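PDB 5G25: type-iv like competence pilin ttha1218 from Thermus thermophilus, which is probably a pilin-like subunit of the type IV pilus machinery for DNA uptake in natural competence, represented here by its soluble part without the N-terminal membrane segment. Local coordinates for residues Gln10-Glu15 and Gly41-Thr46; Arg14-Phe19 and Leu75-Lys80; Ala32-Ala37 and Gly45-Ile50; Phe71-Arg76 and Thr84-Pro89. One frame throughout, in Å; residues are numbered along the deposited sequence.

Contacts 1 and 2 tie the same helix, 11-24, to neighbouring strands of the antiparallel sheet, 43-54 and 70-77, and both rest on van der Waals touch. Contact 1 lies at the surface, where Gly-41 and the methylenes of Lys-43 meet the start of the helix; contact 2 lies deeper and is carried by Met-16, Leu-75 and Val-77. Contacts 3 and 4 lie within the sheet and are held by backbone hydrogen bonds. In contact 3, within hairpin 36-40/43-54, a disulfide is added; contact 4, close to the centre of the chain, has four such bonds in hairpin 70-77/80-87, with a valine pair beside them.

Contact 1 (Gln10-Glu15 and Gly41-Thr46); sequences QTVVRE and GGKQGT
Gly-41 sits against the first turns of helix 11-24, so close that its CA is 4.8 Å from Val-12 CA. A CB on this residue would point at the helix and come tight against Val-12, and its positive phi of 59° is a second reason why glycine suits the place. Three helix residues meet it. Thr-11 brings its methyl, CG2, to 4.3 Å from Gly-41 CA. Glu-15 offers aliphatic carbon, not its carboxylate: CG lies 3.8 Å from Gly-41 N, and the bend at chi2 (-60°) turns the acid group aside, where OE2 accepts a weak hydrogen bond from Asn-18. Val-12 CG2 packs 3.9 Å from Gly-41 O. Gly-41 and Gly-42 have backbone angles close to those of a type I' turn, fitting for the short connection between strands 36-40 and 43-54. Lys-43 then begins the second strand of that hairpin with its side chain laid across Val-12 at about a right angle, Lys-43 CG being 3.9 Å from Val-12 CG2. A lysine can serve here because its methylenes cover the valine, while NZ reaches on to a long, weak ion pair with Glu-78. Both Val-12 and Lys-43 also touch Val-77 of strand 70-77. From Gly-45 onward the strand turns to its neighbours, bonding through its backbone to Leu-38 and Arg-76. Helix and hairpin turn are thus held by shape and van der Waals touch, aliphatic carbon resting on glycine backbone, with the charged groups of Glu-15 and Lys-43 directed to partners outside this contact.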
loop_
_atom_site.group_PDB
_atom_site.type_symbol
_atom_site.label_atom_id
_atom_site.label_comp_id
_atom_site.label_asym_id
_atom_site.label_seq_id
_atom_site.Cartn_x
_atom_site.Cartn_y
_atom_site.Cartn_z
ATOM N N GLN A 10 -15.523 -14.097 -2.061
ATOM C CA GLN A 10 -15.650 -12.792 -2.769
ATOM C C GLN A 10 -14.439 -12.531 -3.678
ATOM O O GLN A 10 -13.291 -12.446 -3.226
ATOM C CB GLN A 10 -15.789 -11.650 -1.769
ATOM C CG GLN A 10 -15.790 -10.278 -2.417
ATOM C CD GLN A 10 -17.095 -9.993 -3.117
ATOM O OE1 GLN A 10 -17.225 -10.168 -4.339
ATOM N NE2 GLN A 10 -18.084 -9.571 -2.343
ATOM N N THR A 11 -14.733 -12.397 -4.964
ATOM C CA THR A 11 -13.752 -12.098 -5.991
ATOM C C THR A 11 -13.007 -10.787 -5.741
ATOM O O THR A 11 -11.811 -10.699 -5.999
ATOM C CB THR A 11 -14.461 -12.019 -7.353
ATOM O OG1 THR A 11 -15.173 -13.243 -7.573
ATOM C CG2 THR A 11 -13.462 -11.769 -8.489
ATOM N N VAL A 12 -13.712 -9.769 -5.253
ATOM C CA VAL A 12 -13.095 -8.463 -5.000
ATOM C C VAL A 12 -12.012 -8.528 -3.916
ATOM O O VAL A 12 -10.926 -8.000 -4.092
ATOM C CB VAL A 12 -14.155 -7.397 -4.672
ATOM C CG1 VAL A 12 -13.537 -6.174 -4.018
ATOM C CG2 VAL A 12 -14.909 -7.006 -5.947
ATOM N N VAL A 13 -12.299 -9.198 -2.815
ATOM C CA VAL A 13 -11.330 -9.360 -1.747
ATOM C C VAL A 13 -10.089 -10.129 -2.218
ATOM O O VAL A 13 -8.969 -9.776 -1.890
ATOM C CB VAL A 13 -11.968 -10.071 -0.539
ATOM C CG1 VAL A 13 -10.892 -10.513 0.452
ATOM C CG2 VAL A 13 -12.947 -9.131 0.135
ATOM N N ARG A 14 -10.300 -11.168 -3.009
ATOM C CA ARG A 14 -9.196 -11.968 -3.514
ATOM C C ARG A 14 -8.268 -11.117 -4.398
ATOM O O ARG A 14 -7.052 -11.166 -4.234
ATOM C CB ARG A 14 -9.747 -13.168 -4.298
ATOM C CG ARG A 14 -8.819 -14.380 -4.349
ATOM C CD ARG A 14 -9.546 -15.659 -4.777
ATOM N NE ARG A 14 -10.780 -15.896 -4.012
ATOM C CZ ARG A 14 -12.016 -15.935 -4.524
ATOM N NH1 ARG A 14 -12.234 -15.775 -5.831
ATOM N NH2 ARG A 14 -13.051 -16.149 -3.718
ATOM N N GLU A 15 -8.851 -10.339 -5.317
ATOM C CA GLU A 15 -8.102 -9.440 -6.194
ATOM C C GLU A 15 -7.391 -8.330 -5.453
ATOM O O GLU A 15 -6.316 -7.911 -5.861
ATOM C CB GLU A 15 -9.036 -8.788 -7.215
ATOM C CG GLU A 15 -9.577 -9.751 -8.228
ATOM C CD GLU A 15 -8.452 -10.382 -8.991
ATOM O OE1 GLU A 15 -7.860 -9.707 -9.879
ATOM O OE2 GLU A 15 -8.146 -11.544 -8.655
ATOM N N GLY A 41 -11.378 -6.820 -9.741
ATOM C CA GLY A 41 -12.507 -7.731 -9.695
ATOM C C GLY A 41 -13.763 -7.139 -10.309
ATOM O O GLY A 41 -14.869 -7.406 -9.855
ATOM N N GLY A 42 -13.589 -6.304 -11.323
ATOM C CA GLY A 42 -14.718 -5.719 -12.021
ATOM C C GLY A 42 -15.295 -4.455 -11.406
ATOM O O GLY A 42 -16.210 -3.873 -11.974
ATOM N N LYS A 43 -14.762 -4.012 -10.269
ATOM C CA LYS A 43 -15.275 -2.819 -9.595
ATOM C C LYS A 43 -14.239 -1.699 -9.533
ATOM O O LYS A 43 -13.034 -1.952 -9.531
ATOM C CB LYS A 43 -15.717 -3.166 -8.175
ATOM C CG LYS A 43 -16.711 -4.312 -8.075
ATOM C CD LYS A 43 -17.964 -4.069 -8.910
ATOM C CE LYS A 43 -19.037 -5.117 -8.631
ATOM N NZ LYS A 43 -19.428 -5.140 -7.193
ATOM N N GLN A 44 -14.715 -0.459 -9.442
ATOM C CA GLN A 44 -13.827 0.676 -9.290
ATOM C C GLN A 44 -13.342 0.771 -7.848
ATOM O O GLN A 44 -14.106 0.581 -6.901
ATOM C CB GLN A 44 -14.527 1.985 -9.696
ATOM C CG GLN A 44 -13.617 2.962 -10.438
ATOM C CD GLN A 44 -13.150 2.366 -11.757
ATOM O OE1 GLN A 44 -13.873 1.573 -12.376
ATOM N NE2 GLN A 44 -11.929 2.716 -12.180
ATOM N N GLY A 45 -12.067 1.066 -7.670
ATOM C CA GLY A 45 -11.594 1.397 -6.344
ATOM C C GLY A 45 -10.394 2.289 -6.395
ATOM O O GLY A 45 -10.114 2.910 -7.396
ATOM N N THR A 46 -9.637 2.314 -5.317
ATOM C CA THR A 46 -8.541 3.238 -5.229
ATOM C C THR A 46 -7.418 2.667 -4.364
ATOM O O THR A 46 -7.657 1.861 -3.443
ATOM C CB THR A 46 -9.036 4.604 -4.659
ATOM O OG1 THR A 46 -8.130 5.651 -5.027
ATOM C CG2 THR A 46 -9.151 4.583 -3.209
#

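Contact 2 (Arg14-Phe19 and Leu75-Lys80); sequences REMENF and LRVEEK
Met-16 reaches from helix 11-24 to strand 70-77 and its turn, where it meets Val-77, Lys-80 and Leu-75. CG packs 3.7 Å from Val-77 CG2, the two side chains sliding past each other in opposite directions. Met-16 SD lies 3.9 Å from Lys-80 CB, crossing that side chain at about a right angle. After an extended chi2, the bend at chi3 (76°) swings Met-16 CE to 3.2 Å from Leu-75 O. Leu-75 answers with CD2, which is 3.3 Å from Met-16 O and 3.8 Å from Phe-19 CD2, where it meets the edge of the ring. This is a helix lying over an antiparallel sheet, as in pilin and pseudopilin globular domains; the axes of helix 14-19 and strand 75-77 approach to 9.6 Å, their directions 156° apart and so near antiparallel. An alanine in place of Met-16 would probably open a gap between the helix and Val-77, leaving Lys-80 CB without its thioether neighbour. Further out, a type II' turn from Val-77 to Lys-80, closed by paired backbone bonds between them, directs Val-77 and the CB of Lys-80 at the helix, the rest of the lysine leading away. Leu-40 of strand 36-40 packs on Met-16, Phe-19 and Val-77, and Leu-82 backs Met-16 from strand 80-87.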
loop_
_atom_site.group_PDB
_atom_site.type_symbol
_atom_site.label_atom_id
_atom_site.label_comp_id
_atom_site.label_asym_id
_atom_site.label_seq_id
_atom_site.Cartn_x
_atom_site.Cartn_y
_atom_site.Cartn_z
ATOM N N ARG A 14 -10.300 -11.168 -3.009
ATOM C CA ARG A 14 -9.196 -11.968 -3.514
ATOM C C ARG A 14 -8.268 -11.117 -4.398
ATOM O O ARG A 14 -7.052 -11.166 -4.234
ATOM C CB ARG A 14 -9.747 -13.168 -4.298
ATOM C CG ARG A 14 -8.819 -14.380 -4.349
ATOM C CD ARG A 14 -9.546 -15.659 -4.777
ATOM N NE ARG A 14 -10.780 -15.896 -4.012
ATOM C CZ ARG A 14 -12.016 -15.935 -4.524
ATOM N NH1 ARG A 14 -12.234 -15.775 -5.831
ATOM N NH2 ARG A 14 -13.051 -16.149 -3.718
ATOM N N GLU A 15 -8.851 -10.339 -5.317
ATOM C CA GLU A 15 -8.102 -9.440 -6.194
ATOM C C GLU A 15 -7.391 -8.330 -5.453
ATOM O O GLU A 15 -6.316 -7.911 -5.861
ATOM C CB GLU A 15 -9.036 -8.788 -7.215
ATOM C CG GLU A 15 -9.577 -9.751 -8.228
ATOM C CD GLU A 15 -8.452 -10.382 -8.991
ATOM O OE1 GLU A 15 -7.860 -9.707 -9.879
ATOM O OE2 GLU A 15 -8.146 -11.544 -8.655
ATOM N N MET A 16 -7.998 -7.827 -4.380
ATOM C CA MET A 16 -7.343 -6.809 -3.585
ATOM C C MET A 16 -6.087 -7.431 -2.937
ATOM O O MET A 16 -5.037 -6.807 -2.874
ATOM C CB MET A 16 -8.289 -6.234 -2.524
ATOM C CG MET A 16 -9.460 -5.422 -3.056
ATOM S SD MET A 16 -10.628 -5.038 -1.729
ATOM C CE MET A 16 -9.772 -3.738 -0.871
ATOM N N GLU A 17 -6.189 -8.676 -2.496
ATOM C CA GLU A 17 -5.020 -9.355 -1.882
ATOM C C GLU A 17 -3.899 -9.630 -2.878
ATOM O O GLU A 17 -2.723 -9.438 -2.550
ATOM C CB GLU A 17 -5.447 -10.610 -1.116
ATOM C CG GLU A 17 -6.278 -10.223 0.112
ATOM C CD GLU A 17 -6.781 -11.386 0.951
ATOM O OE1 GLU A 17 -7.079 -12.455 0.375
ATOM O OE2 GLU A 17 -6.904 -11.203 2.193
ATOM N N ASN A 18 -4.265 -10.004 -4.103
ATOM C CA ASN A 18 -3.284 -10.237 -5.160
ATOM C C ASN A 18 -2.550 -8.979 -5.529
ATOM O O ASN A 18 -1.358 -8.975 -5.730
ATOM C CB ASN A 18 -3.956 -10.785 -6.415
ATOM C CG ASN A 18 -4.306 -12.251 -6.284
ATOM O OD1 ASN A 18 -3.610 -13.016 -5.615
ATOM N ND2 ASN A 18 -5.396 -12.650 -6.913
ATOM N N PHE A 19 -3.291 -7.897 -5.632
ATOM C CA PHE A 19 -2.694 -6.641 -5.991
ATOM C C PHE A 19 -1.808 -6.152 -4.881
ATOM O O PHE A 19 -0.728 -5.618 -5.130
ATOM C CB PHE A 19 -3.761 -5.594 -6.309
ATOM C CG PHE A 19 -3.190 -4.356 -6.887
ATOM C CD1 PHE A 19 -2.687 -4.359 -8.185
ATOM C CD2 PHE A 19 -3.081 -3.219 -6.133
ATOM C CE1 PHE A 19 -2.116 -3.218 -8.709
ATOM C CE2 PHE A 19 -2.515 -2.072 -6.654
ATOM C CZ PHE A 19 -2.039 -2.068 -7.939
ATOM N N LEU A 75 -5.946 -0.045 0.157
ATOM C CA LEU A 75 -6.681 -0.412 -1.037
ATOM C C LEU A 75 -8.168 -0.420 -0.668
ATOM O O LEU A 75 -8.551 -1.029 0.345
ATOM C CB LEU A 75 -6.239 -1.817 -1.469
ATOM C CG LEU A 75 -6.078 -2.201 -2.926
ATOM C CD1 LEU A 75 -5.433 -1.089 -3.742
ATOM C CD2 LEU A 75 -5.230 -3.475 -2.990
ATOM N N ARG A 76 -8.987 0.261 -1.474
ATOM C CA ARG A 76 -10.437 0.379 -1.239
ATOM C C ARG A 76 -11.194 0.096 -2.515
ATOM O O ARG A 76 -10.951 0.720 -3.543
ATOM C CB ARG A 76 -10.824 1.782 -0.764
ATOM C CG ARG A 76 -10.436 2.073 0.673
ATOM C CD ARG A 76 -11.004 3.396 1.191
ATOM N NE ARG A 76 -11.232 3.390 2.645
ATOM C CZ ARG A 76 -10.506 4.065 3.540
ATOM N NH1 ARG A 76 -9.472 4.832 3.153
ATOM N NH2 ARG A 76 -10.826 3.990 4.835
ATOM N N VAL A 77 -12.110 -0.856 -2.441
ATOM C CA VAL A 77 -12.976 -1.192 -3.555
ATOM C C VAL A 77 -14.386 -1.229 -2.971
ATOM O O VAL A 77 -14.714 -2.105 -2.167
ATOM C CB VAL A 77 -12.583 -2.543 -4.187
ATOM C CG1 VAL A 77 -13.479 -2.856 -5.371
ATOM C CG2 VAL A 77 -11.123 -2.516 -4.621
ATOM N N GLU A 78 -15.188 -0.228 -3.333
ATOM C CA GLU A 78 -16.516 -0.039 -2.750
ATOM C C GLU A 78 -16.408 0.035 -1.237
ATOM O O GLU A 78 -15.595 0.794 -0.718
ATOM C CB GLU A 78 -17.483 -1.124 -3.230
ATOM C CG GLU A 78 -17.565 -1.180 -4.755
ATOM C CD GLU A 78 -18.811 -1.878 -5.283
ATOM O OE1 GLU A 78 -19.603 -2.409 -4.472
ATOM O OE2 GLU A 78 -18.997 -1.893 -6.521
ATOM N N GLU A 79 -17.204 -0.733 -0.510
ATOM C CA GLU A 79 -17.083 -0.727 0.943
ATOM C C GLU A 79 -15.941 -1.627 1.461
ATOM O O GLU A 79 -15.649 -1.612 2.655
ATOM C CB GLU A 79 -18.407 -1.146 1.591
ATOM C CG GLU A 79 -18.530 -2.630 1.947
ATOM C CD GLU A 79 -18.820 -3.531 0.752
ATOM O OE1 GLU A 79 -18.403 -3.198 -0.389
ATOM O OE2 GLU A 79 -19.471 -4.585 0.965
ATOM N N LYS A 80 -15.309 -2.417 0.589
ATOM C CA LYS A 80 -14.246 -3.331 1.051
ATOM C C LYS A 80 -12.947 -2.569 1.251
ATOM O O LYS A 80 -12.592 -1.659 0.503
ATOM C CB LYS A 80 -14.026 -4.493 0.070
ATOM C CG LYS A 80 -15.212 -5.435 -0.042
ATOM C CD LYS A 80 -15.407 -6.244 1.234
ATOM C CE LYS A 80 -16.484 -7.310 1.053
ATOM N NZ LYS A 80 -16.786 -8.049 2.311
#

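Contact 3 (Ala32-Ala37 and Gly45-Ile50); sequences ALCNGA and GTCTAI
A disulfide-braced beta hairpin joins Cys-34 and Gly-36, at the entry to strand 36-40, with Cys-47 of strand 43-54. The disulfide links Cys-34 SG to Cys-47 SG at 2.0 Å, with a torsion about the S-S bond of -96°, near the relaxed right angle. Both sulfurs stand anti to their own backbone N (chi1 180° for Cys-34, -166° for Cys-47), which points each SG at the other. Ala-49 closes on the bridge from further along the strand, its CB 3.8 Å from Cys-34 SG; a small methyl fits beside the sulfur. Because Cys-34 is the first residue to leave the helical conformation of helix 30-33, the covalent bond fixes the end of that helix to the sheet just ahead of the pairing at Gly-36. Gly-36 N donates to Cys-47 O at 3.0 Å, nearly along the C=O axis, and Cys-47 N returns a bond of the same length to Gly-36 O, this donor lying above the carbonyl plane. Gly-36 has a positive phi, at which a side chain would strike the preceding carbonyl. Next comes the non-hydrogen-bonded pair Ala-37 and Thr-46, where Ala-37 CA makes a C-H...O contact of 3.2 Å with Gly-45 O. Leu-23 of helix 11-24 and Val-73 of strand 70-77 both pack on the two cysteines, burying the bridge between helix and sheet.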
loop_
_atom_site.group_PDB
_atom_site.type_symbol
_atom_site.label_atom_id
_atom_site.label_comp_id
_atom_site.label_asym_id
_atom_site.label_seq_id
_atom_site.Cartn_x
_atom_site.Cartn_y
_atom_site.Cartn_z
ATOM N N ALA A 32 4.202 4.821 -8.083
ATOM C CA ALA A 32 3.599 4.744 -9.422
ATOM C C ALA A 32 2.435 3.743 -9.511
ATOM O O ALA A 32 1.416 4.030 -10.126
ATOM C CB ALA A 32 4.652 4.349 -10.436
ATOM N N LEU A 33 2.588 2.581 -8.888
ATOM C CA LEU A 33 1.568 1.541 -8.952
ATOM C C LEU A 33 0.365 1.775 -8.031
ATOM O O LEU A 33 -0.684 1.183 -8.257
ATOM C CB LEU A 33 2.183 0.181 -8.574
ATOM C CG LEU A 33 3.331 -0.284 -9.453
ATOM C CD1 LEU A 33 4.065 -1.444 -8.756
ATOM C CD2 LEU A 33 2.774 -0.696 -10.809
ATOM N N CYS A 34 0.550 2.568 -6.972
ATOM C CA CYS A 34 -0.499 2.792 -5.983
ATOM C C CYS A 34 -0.685 4.295 -5.932
ATOM O O CYS A 34 -0.091 4.981 -5.121
ATOM C CB CYS A 34 -0.099 2.241 -4.612
ATOM S SG CYS A 34 -1.352 2.489 -3.308
ATOM N N ASN A 35 -1.496 4.800 -6.847
ATOM C CA ASN A 35 -1.524 6.236 -7.147
ATOM C C ASN A 35 -2.910 6.676 -7.667
ATOM O O ASN A 35 -3.035 7.252 -8.764
ATOM C CB ASN A 35 -0.446 6.543 -8.197
ATOM C CG ASN A 35 -0.226 8.029 -8.400
ATOM O OD1 ASN A 35 -0.350 8.802 -7.472
ATOM N ND2 ASN A 35 0.111 8.423 -9.608
ATOM N N GLY A 36 -3.943 6.360 -6.893
ATOM C CA GLY A 36 -5.316 6.686 -7.285
ATOM C C GLY A 36 -6.144 5.531 -7.833
ATOM O O GLY A 36 -5.993 4.382 -7.419
ATOM N N ALA A 37 -7.052 5.826 -8.747
ATOM C CA ALA A 37 -8.139 4.872 -9.011
ATOM C C ALA A 37 -7.731 3.739 -9.916
ATOM O O ALA A 37 -6.901 3.906 -10.800
ATOM C CB ALA A 37 -9.374 5.575 -9.577
ATOM N N GLY A 45 -12.067 1.066 -7.670
ATOM C CA GLY A 45 -11.594 1.397 -6.344
ATOM C C GLY A 45 -10.394 2.289 -6.395
ATOM O O GLY A 45 -10.114 2.910 -7.396
ATOM N N THR A 46 -9.637 2.314 -5.317
ATOM C CA THR A 46 -8.541 3.238 -5.229
ATOM C C THR A 46 -7.418 2.667 -4.364
ATOM O O THR A 46 -7.657 1.861 -3.443
ATOM C CB THR A 46 -9.036 4.604 -4.659
ATOM O OG1 THR A 46 -8.130 5.651 -5.027
ATOM C CG2 THR A 46 -9.151 4.583 -3.209
ATOM N N CYS A 47 -6.203 3.109 -4.665
ATOM C CA CYS A 47 -5.036 2.746 -3.906
ATOM C C CYS A 47 -4.360 4.019 -3.480
ATOM O O CYS A 47 -4.061 4.867 -4.312
ATOM C CB CYS A 47 -4.054 1.936 -4.753
ATOM S SG CYS A 47 -2.765 1.099 -3.758
ATOM N N THR A 48 -4.093 4.120 -2.190
ATOM C CA THR A 48 -3.345 5.225 -1.622
ATOM C C THR A 48 -2.176 4.668 -0.791
ATOM O O THR A 48 -2.363 3.768 0.034
ATOM C CB THR A 48 -4.224 6.040 -0.646
ATOM O OG1 THR A 48 -5.448 6.418 -1.267
ATOM C CG2 THR A 48 -3.487 7.263 -0.176
ATOM N N ALA A 49 -0.999 5.253 -1.004
ATOM C CA ALA A 49 0.225 4.914 -0.320
ATOM C C ALA A 49 0.765 6.123 0.433
ATOM O O ALA A 49 1.188 7.096 -0.163
ATOM C CB ALA A 49 1.268 4.420 -1.316
ATOM N N ILE A 50 0.798 6.029 1.752
ATOM C CA ILE A 50 1.311 7.097 2.598
ATOM C C ILE A 50 2.750 6.783 3.013
ATOM O O ILE A 50 2.998 5.786 3.679
ATOM C CB ILE A 50 0.428 7.226 3.856
ATOM C CG1 ILE A 50 -1.007 7.606 3.467
ATOM C CG2 ILE A 50 1.003 8.224 4.854
ATOM C CD1 ILE A 50 -1.961 6.431 3.404
#

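Contact 4 (Phe71-Arg76 and Thr84-Pro89); sequences FQVVLR and TVVYRP
Antiparallel strand pairing in the hairpin 70-77/80-87, near the centre of the domain, joins Phe-71 and Val-73 to Val-86 and Thr-84. Two hydrogen-bonded pairs flank the non-hydrogen-bonded pair Gln-72 and Val-85. Phe-71 N donates to Val-86 O at 2.8 Å, and Val-86 N returns the bond to Phe-71 O at 2.9 Å. Val-73 and Thr-84 exchange bonds likewise, both of 3.0 Å: Val-73 N to Thr-84 O and Thr-84 N to Val-73 O; Thr-84 OG1 is hydrogen-bonded to Arg-24. On the face that carries Phe-71, Val-73 CG2 meets Val-86 CG2 at 3.9 Å; branched valines suit extended strands. Beyond the strand end, Arg-88 turns back through bends at chi2 and chi3 and sets CD 3.7 Å from Phe-71 CE2, the ring and guanidinium planes standing 81° apart. Its NH2 makes a weak hydrogen bond to Val-68 O. A serine at Arg-88 would probably leave Phe-71 CE2 without the methylene beside it and Val-68 O without this donor. The paired backbone groups of Phe-71, Val-73, Thr-84 and Val-86 thus satisfy one another, while the side chain of Val-73 packs on helix 11-24 and those of Phe-71 and Val-86 on helix 30-33.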
loop_
_atom_site.group_PDB
_atom_site.type_symbol
_atom_site.label_atom_id
_atom_site.label_comp_id
_atom_site.label_asym_id
_atom_site.label_seq_id
_atom_site.Cartn_x
_atom_site.Cartn_y
_atom_site.Cartn_z
ATOM N N PHE A 71 5.729 2.210 3.419
ATOM C CA PHE A 71 4.471 2.831 2.991
ATOM C C PHE A 71 3.320 2.141 3.684
ATOM O O PHE A 71 3.267 0.918 3.727
ATOM C CB PHE A 71 4.235 2.681 1.486
ATOM C CG PHE A 71 5.178 3.462 0.639
ATOM C CD1 PHE A 71 4.962 4.831 0.424
ATOM C CD2 PHE A 71 6.268 2.848 0.034
ATOM C CE1 PHE A 71 5.825 5.562 -0.352
ATOM C CE2 PHE A 71 7.120 3.585 -0.770
ATOM C CZ PHE A 71 6.910 4.942 -0.941
ATOM N N GLN A 72 2.387 2.944 4.187
ATOM C CA GLN A 72 1.071 2.463 4.601
ATOM C C GLN A 72 0.156 2.476 3.367
ATOM O O GLN A 72 -0.124 3.525 2.768
ATOM C CB GLN A 72 0.527 3.355 5.720
ATOM C CG GLN A 72 -0.879 3.035 6.171
ATOM C CD GLN A 72 -1.540 4.214 6.913
ATOM O OE1 GLN A 72 -0.905 5.237 7.223
ATOM N NE2 GLN A 72 -2.821 4.070 7.192
ATOM N N VAL A 73 -0.277 1.296 2.962
ATOM C CA VAL A 73 -1.016 1.139 1.729
ATOM C C VAL A 73 -2.449 0.822 2.092
ATOM O O VAL A 73 -2.698 -0.102 2.869
ATOM C CB VAL A 73 -0.415 -0.006 0.890
ATOM C CG1 VAL A 73 -1.150 -0.156 -0.431
ATOM C CG2 VAL A 73 1.065 0.230 0.640
ATOM N N VAL A 74 -3.382 1.625 1.564
ATOM C CA VAL A 74 -4.810 1.392 1.740
ATOM C C VAL A 74 -5.461 1.168 0.366
ATOM O O VAL A 74 -5.500 2.053 -0.484
ATOM C CB VAL A 74 -5.488 2.562 2.464
ATOM C CG1 VAL A 74 -6.952 2.249 2.740
ATOM C CG2 VAL A 74 -4.764 2.871 3.762
ATOM N N LEU A 75 -5.946 -0.045 0.157
ATOM C CA LEU A 75 -6.681 -0.412 -1.037
ATOM C C LEU A 75 -8.168 -0.420 -0.668
ATOM O O LEU A 75 -8.551 -1.029 0.345
ATOM C CB LEU A 75 -6.239 -1.817 -1.469
ATOM C CG LEU A 75 -6.078 -2.201 -2.926
ATOM C CD1 LEU A 75 -5.433 -1.089 -3.742
ATOM C CD2 LEU A 75 -5.230 -3.475 -2.990
ATOM N N ARG A 76 -8.987 0.261 -1.474
ATOM C CA ARG A 76 -10.437 0.379 -1.239
ATOM C C ARG A 76 -11.194 0.096 -2.515
ATOM O O ARG A 76 -10.951 0.720 -3.543
ATOM C CB ARG A 76 -10.824 1.782 -0.764
ATOM C CG ARG A 76 -10.436 2.073 0.673
ATOM C CD ARG A 76 -11.004 3.396 1.191
ATOM N NE ARG A 76 -11.232 3.390 2.645
ATOM C CZ ARG A 76 -10.506 4.065 3.540
ATOM N NH1 ARG A 76 -9.472 4.832 3.153
ATOM N NH2 ARG A 76 -10.826 3.990 4.835
ATOM N N THR A 84 -2.256 -2.468 4.740
ATOM C CA THR A 84 -1.060 -3.134 5.200
ATOM C C THR A 84 0.108 -2.148 5.210
ATOM O O THR A 84 -0.068 -0.955 4.933
ATOM C CB THR A 84 -0.755 -4.396 4.356
ATOM O OG1 THR A 84 0.092 -5.280 5.094
ATOM C CG2 THR A 84 -0.094 -4.048 3.044
ATOM N N VAL A 85 1.287 -2.643 5.579
ATOM C CA VAL A 85 2.509 -1.847 5.575
ATOM C C VAL A 85 3.490 -2.588 4.702
ATOM O O VAL A 85 3.664 -3.805 4.838
ATOM C CB VAL A 85 3.082 -1.647 6.993
ATOM C CG1 VAL A 85 4.432 -0.933 6.953
ATOM C CG2 VAL A 85 2.091 -0.848 7.845
ATOM N N VAL A 86 4.072 -1.862 3.756
ATOM C CA VAL A 86 5.098 -2.409 2.927
ATOM C C VAL A 86 6.393 -1.747 3.353
ATOM O O VAL A 86 6.480 -0.537 3.358
ATOM C CB VAL A 86 4.813 -2.173 1.444
ATOM C CG1 VAL A 86 5.946 -2.714 0.592
ATOM C CG2 VAL A 86 3.507 -2.843 1.082
ATOM N N TYR A 87 7.379 -2.554 3.737
ATOM C CA TYR A 87 8.660 -2.023 4.189
ATOM C C TYR A 87 9.549 -1.881 2.994
ATOM O O TYR A 87 9.479 -2.663 2.057
ATOM C CB TYR A 87 9.307 -2.925 5.256
ATOM C CG TYR A 87 8.531 -2.942 6.553
ATOM C CD1 TYR A 87 7.480 -3.832 6.744
ATOM C CD2 TYR A 87 8.832 -2.043 7.580
ATOM C CE1 TYR A 87 6.745 -3.831 7.918
ATOM C CE2 TYR A 87 8.110 -2.045 8.769
ATOM C CZ TYR A 87 7.059 -2.927 8.929
ATOM O OH TYR A 87 6.325 -2.918 10.103
ATOM N N ARG A 88 10.372 -0.848 3.002
ATOM C CA ARG A 88 11.302 -0.670 1.937
ATOM C C ARG A 88 12.636 -1.323 2.290
ATOM O O ARG A 88 12.998 -1.394 3.459
ATOM C CB ARG A 88 11.450 0.810 1.610
ATOM C CG ARG A 88 10.175 1.381 0.989
ATOM C CD ARG A 88 10.483 2.251 -0.218
ATOM N NE ARG A 88 11.427 3.293 0.138
ATOM C CZ ARG A 88 11.574 4.434 -0.519
ATOM N NH1 ARG A 88 10.859 4.702 -1.599
ATOM N NH2 ARG A 88 12.453 5.309 -0.081
ATOM N N PRO A 89 13.371 -1.812 1.272
ATOM C CA PRO A 89 14.654 -2.428 1.562
ATOM C C PRO A 89 15.599 -1.422 2.182
ATOM O O PRO A 89 15.484 -0.210 1.938
ATOM C CB PRO A 89 15.164 -2.858 0.180
ATOM C CG PRO A 89 13.941 -2.936 -0.670
ATOM C CD PRO A 89 13.091 -1.810 -0.172
#